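PDB 4MEA: predicted protein from Acinetobacter sp. RUH2624, which hydrolyses epoxides as a secreted Cif-type enzyme of the alpha/beta hydrolase fold, a virulence factor. Local coordinates for residues G29-Y33 with L95-G99; I161-F167 with S249-E254; F207-Y211 with T303-M307. All blocks are in the same frame, centred on the assembly; numbering follows the deposited sequence.

Interaction 1: residues G29-Y33 with L95-G99; sequences GQYAY and LGQSG
Gln30 and Gly96 make the nearest backbone approach, their CA atoms 7.1 Å apart. With the chains this far apart, no backbone bond joins them, and side chains and waters span the interval. Each segment folds back on itself: 29-33 holds a short 3-10 segment at Gln30 and Tyr31, and 95-99 makes a type II' beta turn from Leu95 to Ser98. Gly96 occupies the second position of that turn, with the positive phi favoured by glycine.

Gln30 reaches across with CG set between its backbone N and carbonyl carbon (chi1 64°) and the chain then extended, which brings OE1 to 3.3 Å from Gly96 CA. Both ends of this amide are used. OE1 receives a bond from a water, 2.8 Å away, that also accepts from Gln97 NE2. Gln30 NE2 donates to a second water, which passes a bond to Gly96 O. Gln30 NE2 also bonds Glu228 OE1, while Tyr31 OH bonds OE2 of the same carboxylate. Those bonds limit rotation of the Gln30 amide.

Gln97 answers from the opposite segment. In the Tyr33 conformer given here, Gln97 NE2 gives a nearly straight bond to Tyr33 OH, 3.1 Å long with an angle of 167° at the hydrogen, and the amide and phenol ring lie nearly in one plane, 12° apart. NE2 thus serves the phenol and a water together. Gln97 OE1 lies at the edge of the Tyr31 ring, 3.7 Å from its CD1, while Gln30 CG covers one face of that ring.

Asp91 accepts from Gln97 N and, through its carbonyl, from Ser98 OG. The Gly-Gln-Ser run belongs to the G-x-Sm-x-(S/T) sequence motif of epoxide hydrolases, here the turn in the loop after strand 87-90 of the alpha/beta hydrolase sheet.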
loop_
_atom_site.group_PDB
_atom_site.type_symbol
_atom_site.label_atom_id
_atom_site.label_comp_id
_atom_site.label_asym_id
_atom_site.label_seq_id
_atom_site.Cartn_x
_atom_site.Cartn_y
_atom_site.Cartn_z
ATOM N N GLY A 29 -7.890 4.886 28.245
ATOM C CA GLY A 29 -7.622 3.999 27.121
ATOM C C GLY A 29 -7.239 2.586 27.528
ATOM O O GLY A 29 -7.966 1.936 28.287
ATOM N N GLN A 30 -6.103 2.101 27.026
ATOM C CA GLN A 30 -5.690 0.721 27.299
ATOM C C GLN A 30 -5.389 0.482 28.778
ATOM O O GLN A 30 -5.315 -0.667 29.227
ATOM C CB GLN A 30 -4.481 0.307 26.444
ATOM C CG GLN A 30 -3.186 1.083 26.721
ATOM C CD GLN A 30 -1.986 0.478 26.019
ATOM O OE1 GLN A 30 -1.942 -0.726 25.761
ATOM N NE2 GLN A 30 -1.001 1.315 25.704
ATOM N N TYR A 31 -5.220 1.564 29.531
ATOM C CA TYR A 31 -4.859 1.450 30.944
ATOM C C TYR A 31 -6.089 1.520 31.841
ATOM O O TYR A 31 -5.981 1.383 33.057
ATOM C CB TYR A 31 -3.881 2.560 31.343
ATOM C CG TYR A 31 -2.707 2.721 30.402
ATOM C CD1 TYR A 31 -1.627 1.848 30.456
ATOM C CD2 TYR A 31 -2.674 3.758 29.469
ATOM C CE1 TYR A 31 -0.546 1.992 29.591
ATOM C CE2 TYR A 31 -1.597 3.918 28.606
ATOM C CZ TYR A 31 -0.535 3.024 28.671
ATOM O OH TYR A 31 0.536 3.166 27.820
ATOM N N ALA A 32 -7.254 1.752 31.241
ATOM C CA ALA A 32 -8.492 1.874 32.006
ATOM C C ALA A 32 -9.294 0.581 31.967
ATOM O O ALA A 32 -9.672 0.110 30.898
ATOM C CB ALA A 32 -9.337 3.038 31.492
ATOM N N TYR A 33 -9.541 0.000 33.135
ATOM C CA TYR A 33 -10.292 -1.250 33.270
ATOM C C TYR A 33 -11.513 -1.016 34.172
ATOM O O TYR A 33 -11.346 -0.498 35.270
ATOM C CB TYR A 33 -9.383 -2.322 33.894
ATOM C CG TYR A 33 -7.926 -2.211 33.473
ATOM C CD1 TYR A 33 -7.508 -2.659 32.224
ATOM C CD2 TYR A 33 -6.970 -1.654 34.319
ATOM C CE1 TYR A 33 -6.183 -2.553 31.820
ATOM C CE2 TYR A 33 -5.635 -1.547 33.924
ATOM C CZ TYR A 33 -5.255 -2.000 32.671
ATOM O OH TYR A 33 -3.947 -1.898 32.254
ATOM N N LEU A 95 2.142 -6.089 21.233
ATOM C CA LEU A 95 1.159 -5.008 21.179
ATOM C C LEU A 95 0.546 -4.684 22.540
ATOM O O LEU A 95 0.686 -5.450 23.496
ATOM C CB LEU A 95 0.059 -5.355 20.172
ATOM C CG LEU A 95 0.605 -5.675 18.780
ATOM C CD1 LEU A 95 -0.521 -5.884 17.781
ATOM C CD2 LEU A 95 1.549 -4.560 18.324
ATOM N N GLY A 96 -0.146 -3.552 22.625
ATOM C CA GLY A 96 -0.729 -3.129 23.887
ATOM C C GLY A 96 0.368 -3.097 24.937
ATOM O O GLY A 96 1.411 -2.474 24.729
ATOM N N GLN A 97 0.157 -3.787 26.055
ATOM C CA GLN A 97 1.176 -3.835 27.111
ATOM C C GLN A 97 1.968 -5.146 27.136
ATOM O O GLN A 97 2.727 -5.410 28.080
ATOM C CB GLN A 97 0.545 -3.535 28.471
ATOM C CG GLN A 97 -0.028 -2.123 28.527
ATOM C CD GLN A 97 -0.808 -1.854 29.791
ATOM O OE1 GLN A 97 -0.228 -1.553 30.841
ATOM N NE2 GLN A 97 -2.134 -1.954 29.701
ATOM N N SER A 98 1.802 -5.956 26.093
ATOM C CA SER A 98 2.598 -7.176 25.951
ATOM C C SER A 98 3.972 -6.864 25.370
ATOM O O SER A 98 4.106 -5.975 24.535
ATOM C CB SER A 98 1.887 -8.195 25.059
ATOM O OG SER A 98 0.726 -8.707 25.687
ATOM N N GLY A 99 4.987 -7.606 25.805
ATOM C CA GLY A 99 6.330 -7.465 25.260
ATOM C C GLY A 99 6.509 -8.135 23.901
ATOM O O GLY A 99 5.697 -8.976 23.502
HETATM O O HOH W 1 1.282 0.274 23.997
HETATM O O HOH W 2 -3.100 -2.799 27.193
#

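Interaction 2: residues I161-F167 with S249-E254; sequences IPDRAMF and SIRQNE
From CB to CD1, Ile250 lies against Pro162, Asp163, Met166 and Phe167. Its CB lies 4.1 Å from Asp163 O, at the closest backbone approach of the segments. CG1 packs nearer to the same carbonyl, 3.5 Å from Asp163 O, and has the Pro162 ring beside it, while CG2 rests against the Asp163 carbonyl group and reaches the Phe167 ring. With Ile250 CG1 anti to its own carbonyl carbon (Ile250 chi1 -73°) and the chain extended beyond it, the tip CD1 is carried over one face of Phe167, 3.6 Å from the ring centroid and 26° off the normal: a CH-pi contact displaced toward the rim. Met166 CB touches the same methyl at 3.7 Å.

One turn further along the helix, two polar bonds join the segments. Asn253 ND2, with the acceptor close to its amide plane, donates to Pro162 O (3.1 Å, 164° at the hydrogen). Glu254, bent at chi2, brings OE2 to Arg164 N at 2.8 Å; the donor arrives on the anti side, out of the carboxylate plane. The carboxylates of Asp163 and Glu254 come within 4.1 Å, OD2 to OE2, but Arg287 forms salt bridges to both, which probably offsets their repulsion.

Phe167 also packs on Thr173 of the second subunit. Asp163 OD1 accepts from Ala165 N, an Asx turn that opens the 3-10 segment 164-167. Helix 246-258 follows the run of helices inserted after strand 151-157 and leads back to strand 267-272, so the contact joins the outgoing and returning connections of the cap insertion, as in epoxide hydrolases of the alpha/beta hydrolase fold.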
loop_
_atom_site.group_PDB
_atom_site.type_symbol
_atom_site.label_atom_id
_atom_site.label_comp_id
_atom_site.label_asym_id
_atom_site.label_seq_id
_atom_site.Cartn_x
_atom_site.Cartn_y
_atom_site.Cartn_z
ATOM N N ILE A 161 -8.449 -14.721 7.523
ATOM C CA ILE A 161 -7.427 -15.581 8.093
ATOM C C ILE A 161 -6.391 -15.746 6.985
ATOM O O ILE A 161 -6.752 -15.975 5.832
ATOM C CB ILE A 161 -8.022 -16.964 8.463
ATOM C CG1 ILE A 161 -9.107 -16.808 9.535
ATOM C CG2 ILE A 161 -6.930 -17.929 8.924
ATOM C CD1 ILE A 161 -10.090 -17.980 9.618
ATOM N N PRO A 162 -5.103 -15.597 7.315
ATOM C CA PRO A 162 -4.072 -15.776 6.289
ATOM C C PRO A 162 -4.226 -17.079 5.499
ATOM O O PRO A 162 -4.306 -18.161 6.072
ATOM C CB PRO A 162 -2.779 -15.804 7.109
ATOM C CG PRO A 162 -3.078 -14.870 8.248
ATOM C CD PRO A 162 -4.532 -15.150 8.600
ATOM N N ASP A 163 -4.287 -16.955 4.181
ATOM C CA ASP A 163 -4.258 -18.111 3.298
ATOM C C ASP A 163 -3.757 -17.629 1.942
ATOM O O ASP A 163 -3.288 -16.494 1.831
ATOM C CB ASP A 163 -5.618 -18.850 3.232
ATOM C CG ASP A 163 -6.639 -18.176 2.307
ATOM O OD1 ASP A 163 -6.488 -16.987 1.984
ATOM O OD2 ASP A 163 -7.616 -18.849 1.912
ATOM N N ARG A 164 -3.832 -18.489 0.929
ATOM C CA ARG A 164 -3.240 -18.198 -0.376
ATOM C C ARG A 164 -3.840 -16.932 -0.981
ATOM O O ARG A 164 -3.197 -16.250 -1.786
ATOM C CB ARG A 164 -3.458 -19.380 -1.329
ATOM C CG ARG A 164 -4.922 -19.594 -1.652
ATOM C CD ARG A 164 -5.222 -20.945 -2.279
ATOM N NE ARG A 164 -6.650 -21.052 -2.581
ATOM C CZ ARG A 164 -7.256 -22.170 -2.961
ATOM N NH1 ARG A 164 -6.557 -23.291 -3.086
ATOM N NH2 ARG A 164 -8.565 -22.165 -3.208
ATOM N N ALA A 165 -5.075 -16.621 -0.600
ATOM C CA ALA A 165 -5.763 -15.457 -1.159
ATOM C C ALA A 165 -5.141 -14.132 -0.693
ATOM O O ALA A 165 -5.350 -13.080 -1.302
ATOM C CB ALA A 165 -7.254 -15.506 -0.836
ATOM N N MET A 166 -4.362 -14.185 0.380
ATOM C CA MET A 166 -3.692 -12.988 0.875
ATOM C C MET A 166 -2.570 -12.580 -0.087
ATOM O O MET A 166 -2.062 -11.457 -0.033
ATOM C CB MET A 166 -3.165 -13.227 2.298
ATOM C CG MET A 166 -2.767 -11.976 3.068
ATOM S SD MET A 166 -2.482 -12.345 4.826
ATOM C CE MET A 166 -4.151 -12.188 5.481
ATOM N N PHE A 167 -2.190 -13.503 -0.971
ATOM C CA PHE A 167 -1.235 -13.216 -2.032
ATOM C C PHE A 167 -1.955 -12.658 -3.261
ATOM O O PHE A 167 -1.343 -12.458 -4.323
ATOM C CB PHE A 167 -0.479 -14.486 -2.434
ATOM C CG PHE A 167 0.509 -14.960 -1.403
ATOM C CD1 PHE A 167 1.152 -14.059 -0.575
ATOM C CD2 PHE A 167 0.797 -16.310 -1.270
ATOM C CE1 PHE A 167 2.072 -14.496 0.380
ATOM C CE2 PHE A 167 1.721 -16.756 -0.323
ATOM C CZ PHE A 167 2.354 -15.848 0.501
ATOM N N SER A 249 2.808 -17.279 7.861
ATOM C CA SER A 249 1.514 -17.652 8.411
ATOM C C SER A 249 0.666 -18.314 7.336
ATOM O O SER A 249 -0.089 -19.243 7.610
ATOM C CB SER A 249 0.790 -16.415 8.973
ATOM O OG SER A 249 1.537 -15.811 10.029
ATOM N N ILE A 250 0.794 -17.823 6.106
ATOM C CA ILE A 250 0.022 -18.358 4.993
ATOM C C ILE A 250 0.416 -19.800 4.738
ATOM O O ILE A 250 -0.440 -20.681 4.622
ATOM C CB ILE A 250 0.231 -17.524 3.713
ATOM C CG1 ILE A 250 -0.497 -16.181 3.849
ATOM C CG2 ILE A 250 -0.254 -18.302 2.483
ATOM C CD1 ILE A 250 -0.047 -15.119 2.860
ATOM N N ARG A 251 1.720 -20.038 4.653
ATOM C CA ARG A 251 2.238 -21.381 4.443
ATOM C C ARG A 251 1.784 -22.288 5.578
ATOM O O ARG A 251 1.390 -23.435 5.362
ATOM C CB ARG A 251 3.768 -21.357 4.366
ATOM C CG ARG A 251 4.419 -22.724 4.567
ATOM C CD ARG A 251 5.620 -22.908 3.659
ATOM N NE ARG A 251 6.419 -24.081 4.000
ATOM C CZ ARG A 251 6.041 -25.342 3.795
ATOM N NH1 ARG A 251 4.853 -25.611 3.263
ATOM N NH2 ARG A 251 6.853 -26.336 4.134
ATOM N N GLN A 252 1.829 -21.762 6.795
ATOM C CA GLN A 252 1.467 -22.556 7.954
ATOM C C GLN A 252 0.001 -22.951 7.932
ATOM O O GLN A 252 -0.335 -24.101 8.209
ATOM C CB GLN A 252 1.809 -21.806 9.240
ATOM C CG GLN A 252 3.308 -21.643 9.440
ATOM C CD GLN A 252 3.637 -20.604 10.486
ATOM O OE1 GLN A 252 2.743 -19.947 11.027
ATOM N NE2 GLN A 252 4.927 -20.459 10.794
ATOM N N ASN A 253 -0.875 -22.000 7.612
ATOM C CA ASN A 253 -2.298 -22.296 7.593
ATOM C C ASN A 253 -2.680 -23.198 6.429
ATOM O O ASN A 253 -3.538 -24.070 6.560
ATOM C CB ASN A 253 -3.142 -21.007 7.590
ATOM C CG ASN A 253 -3.079 -20.272 8.927
ATOM O OD1 ASN A 253 -2.732 -20.863 9.955
ATOM N ND2 ASN A 253 -3.402 -18.980 8.915
ATOM N N GLU A 254 -2.056 -22.975 5.279
ATOM C CA GLU A 254 -2.321 -23.816 4.119
ATOM C C GLU A 254 -1.926 -25.265 4.418
ATOM O O GLU A 254 -2.597 -26.210 3.993
ATOM C CB GLU A 254 -1.559 -23.292 2.895
ATOM C CG GLU A 254 -2.131 -21.992 2.324
ATOM C CD GLU A 254 -3.478 -22.189 1.635
ATOM O OE1 GLU A 254 -3.753 -23.308 1.154
ATOM O OE2 GLU A 254 -4.265 -21.221 1.564
#

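Interaction 3: residues F207-Y211 with T303-M307; sequences FIKTY and TGHWM
Tyr211 O and Ile208 O, carbonyls toward the C-terminal part of helix 200-211, each take a bond from the 303-307 loop. His305 N gives the straighter one, to Tyr211 O at 2.8 Å with 178° at the hydrogen. The indole supplies the other: Trp306 NE1 donates to Ile208 O, also at 2.8 Å but bent to 147°. Ile208 O lies near the indole plane, at its edge, and both branches of the Ile208 side chain add to the hold, since Ile208 CG2 approaches NE1 at 3.6 Å and CG1 approaches Trp306 CZ2 at 3.9 Å. Phe207 crosses the indole at about a right angle, its CE2 4.1 Å from CZ2. A buried indole N-H is thereby satisfied by a backbone oxygen.

Gly304 CA also comes 3.5 Å from Tyr211 O, a CA-H...O contact, and His305 CB packs on Tyr211 CB at 3.8 Å.

His305 stands in the loop after the last strand of the large sheet, where alpha/beta hydrolases carry their catalytic histidine. Its NE2 bonds Asp134 OD1 and its ND1 bonds Asp158 OD2, which fits the nucleophile-histidine-acid arrangement of epoxide hydrolases. A chi1 of -175° sets His305 CG opposite the backbone N and brings CD2 above one face of the indole, offset toward the rim.

A second shell fixes the loop. Glu310 accepts from Gly304 N through OE1 and from Trp306 N through OE2; Trp306 itself is the centre of an inverse gamma turn and the N-cap residue of helix 307-323. Phe218 meets the indole ring, and Phe188 of the second subunit packs on Phe207 and Tyr211.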
loop_
_atom_site.group_PDB
_atom_site.type_symbol
_atom_site.label_atom_id
_atom_site.label_comp_id
_atom_site.label_asym_id
_atom_site.label_seq_id
_atom_site.Cartn_x
_atom_site.Cartn_y
_atom_site.Cartn_z
ATOM N N PHE A 207 -6.594 6.226 8.964
ATOM C CA PHE A 207 -6.755 4.779 8.816
ATOM C C PHE A 207 -7.992 4.244 9.562
ATOM O O PHE A 207 -8.827 3.544 8.982
ATOM C CB PHE A 207 -5.491 4.072 9.327
ATOM C CG PHE A 207 -5.503 2.578 9.146
ATOM C CD1 PHE A 207 -4.925 1.995 8.027
ATOM C CD2 PHE A 207 -6.064 1.754 10.113
ATOM C CE1 PHE A 207 -4.925 0.610 7.866
ATOM C CE2 PHE A 207 -6.069 0.373 9.971
ATOM C CZ PHE A 207 -5.499 -0.204 8.842
ATOM N N ILE A 208 -8.104 4.573 10.849
ATOM C CA ILE A 208 -9.240 4.108 11.662
ATOM C C ILE A 208 -10.593 4.628 11.132
ATOM O O ILE A 208 -11.546 3.858 10.983
ATOM C CB ILE A 208 -9.062 4.484 13.160
ATOM C CG1 ILE A 208 -7.942 3.654 13.793
ATOM C CG2 ILE A 208 -10.364 4.301 13.933
ATOM C CD1 ILE A 208 -7.498 4.189 15.154
ATOM N N LYS A 209 -10.686 5.924 10.848
ATOM C CA LYS A 209 -11.938 6.462 10.304
ATOM C C LYS A 209 -12.296 5.833 8.943
ATOM O O LYS A 209 -13.461 5.550 8.679
ATOM C CB LYS A 209 -11.902 7.984 10.218
ATOM C CG LYS A 209 -12.272 8.679 11.522
ATOM C CD LYS A 209 -12.256 10.173 11.321
ATOM C CE LYS A 209 -12.879 10.906 12.481
ATOM N NZ LYS A 209 -12.845 12.368 12.220
ATOM N N THR A 210 -11.292 5.582 8.103
ATOM C CA THR A 210 -11.524 4.976 6.789
ATOM C C THR A 210 -12.242 3.637 6.888
ATOM O O THR A 210 -13.165 3.351 6.129
ATOM C CB THR A 210 -10.187 4.765 6.019
ATOM O OG1 THR A 210 -9.686 6.035 5.596
ATOM C CG2 THR A 210 -10.400 3.898 4.776
ATOM N N TYR A 211 -11.807 2.814 7.830
ATOM C CA TYR A 211 -12.387 1.484 7.897
ATOM C C TYR A 211 -13.609 1.433 8.813
ATOM O O TYR A 211 -14.277 0.403 8.897
ATOM C CB TYR A 211 -11.314 0.439 8.207
ATOM C CG TYR A 211 -10.172 0.542 7.219
ATOM C CD1 TYR A 211 -10.335 0.153 5.894
ATOM C CD2 TYR A 211 -8.951 1.071 7.596
ATOM C CE1 TYR A 211 -9.297 0.268 4.980
ATOM C CE2 TYR A 211 -7.911 1.191 6.691
ATOM C CZ TYR A 211 -8.090 0.790 5.392
ATOM O OH TYR A 211 -7.049 0.908 4.510
ATOM N N THR A 303 -22.118 -1.359 9.641
ATOM C CA THR A 303 -21.044 -1.538 10.618
ATOM C C THR A 303 -19.710 -1.702 9.903
ATOM O O THR A 303 -19.584 -2.514 8.983
ATOM C CB THR A 303 -21.287 -2.779 11.514
ATOM O OG1 THR A 303 -22.542 -2.642 12.187
ATOM C CG2 THR A 303 -20.158 -2.945 12.560
ATOM N N GLY A 304 -18.726 -0.917 10.321
ATOM C CA GLY A 304 -17.398 -0.983 9.736
ATOM C C GLY A 304 -16.523 -2.000 10.452
ATOM O O GLY A 304 -17.019 -2.873 11.154
ATOM N N HIS A 305 -15.214 -1.862 10.283
ATOM C CA HIS A 305 -14.229 -2.807 10.809
ATOM C C HIS A 305 -14.149 -2.872 12.343
ATOM O O HIS A 305 -13.910 -3.934 12.919
ATOM C CB HIS A 305 -12.858 -2.449 10.231
ATOM C CG HIS A 305 -11.777 -3.415 10.590
ATOM N ND1 HIS A 305 -11.787 -4.731 10.175
ATOM C CD2 HIS A 305 -10.643 -3.252 11.315
ATOM C CE1 HIS A 305 -10.708 -5.341 10.636
ATOM N NE2 HIS A 305 -9.999 -4.467 11.333
ATOM N N TRP A 306 -14.336 -1.735 13.003
ATOM C CA TRP A 306 -14.162 -1.663 14.453
ATOM C C TRP A 306 -15.486 -2.039 15.113
ATOM O O TRP A 306 -16.204 -1.186 15.642
ATOM C CB TRP A 306 -13.686 -0.260 14.850
ATOM C CG TRP A 306 -12.632 0.247 13.902
ATOM C CD1 TRP A 306 -12.772 1.224 12.961
ATOM C CD2 TRP A 306 -11.286 -0.236 13.784
ATOM N NE1 TRP A 306 -11.593 1.392 12.271
ATOM C CE2 TRP A 306 -10.665 0.508 12.756
ATOM C CE3 TRP A 306 -10.546 -1.226 14.445
ATOM C CZ2 TRP A 306 -9.338 0.299 12.378
ATOM C CZ3 TRP A 306 -9.216 -1.436 14.066
ATOM C CH2 TRP A 306 -8.631 -0.677 13.038
ATOM N N MET A 307 -15.786 -3.335 15.084
ATOM C CA MET A 307 -17.158 -3.809 15.219
ATOM C C MET A 307 -17.783 -3.590 16.590
ATOM O O MET A 307 -18.975 -3.320 16.683
ATOM C CB MET A 307 -17.252 -5.278 14.815
ATOM C CG MET A 307 -16.829 -5.543 13.366
ATOM S SD MET A 307 -16.896 -7.302 12.976
ATOM C CE MET A 307 -18.647 -7.635 13.140
#

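Interaction 1 is partly buried and joins two loops largely through amides, a phenol and bridging waters; interactions 2 and 3 are buried and each join a loop to a helix. Their chemistry differs too: in interaction 2 an aliphatic wedge is accompanied by polar bonds and a shared arginine, while interaction 3 uses helix carbonyls to hold a loop of the probable active site. Centres of interactions 1 and 2 are about 28 Å apart, on opposite sides of the chain's centre. Interactions 2 and 3 alternate along the sequence, and both reach the second subunit, which interaction 1 does not touch. No two contacts meet directly.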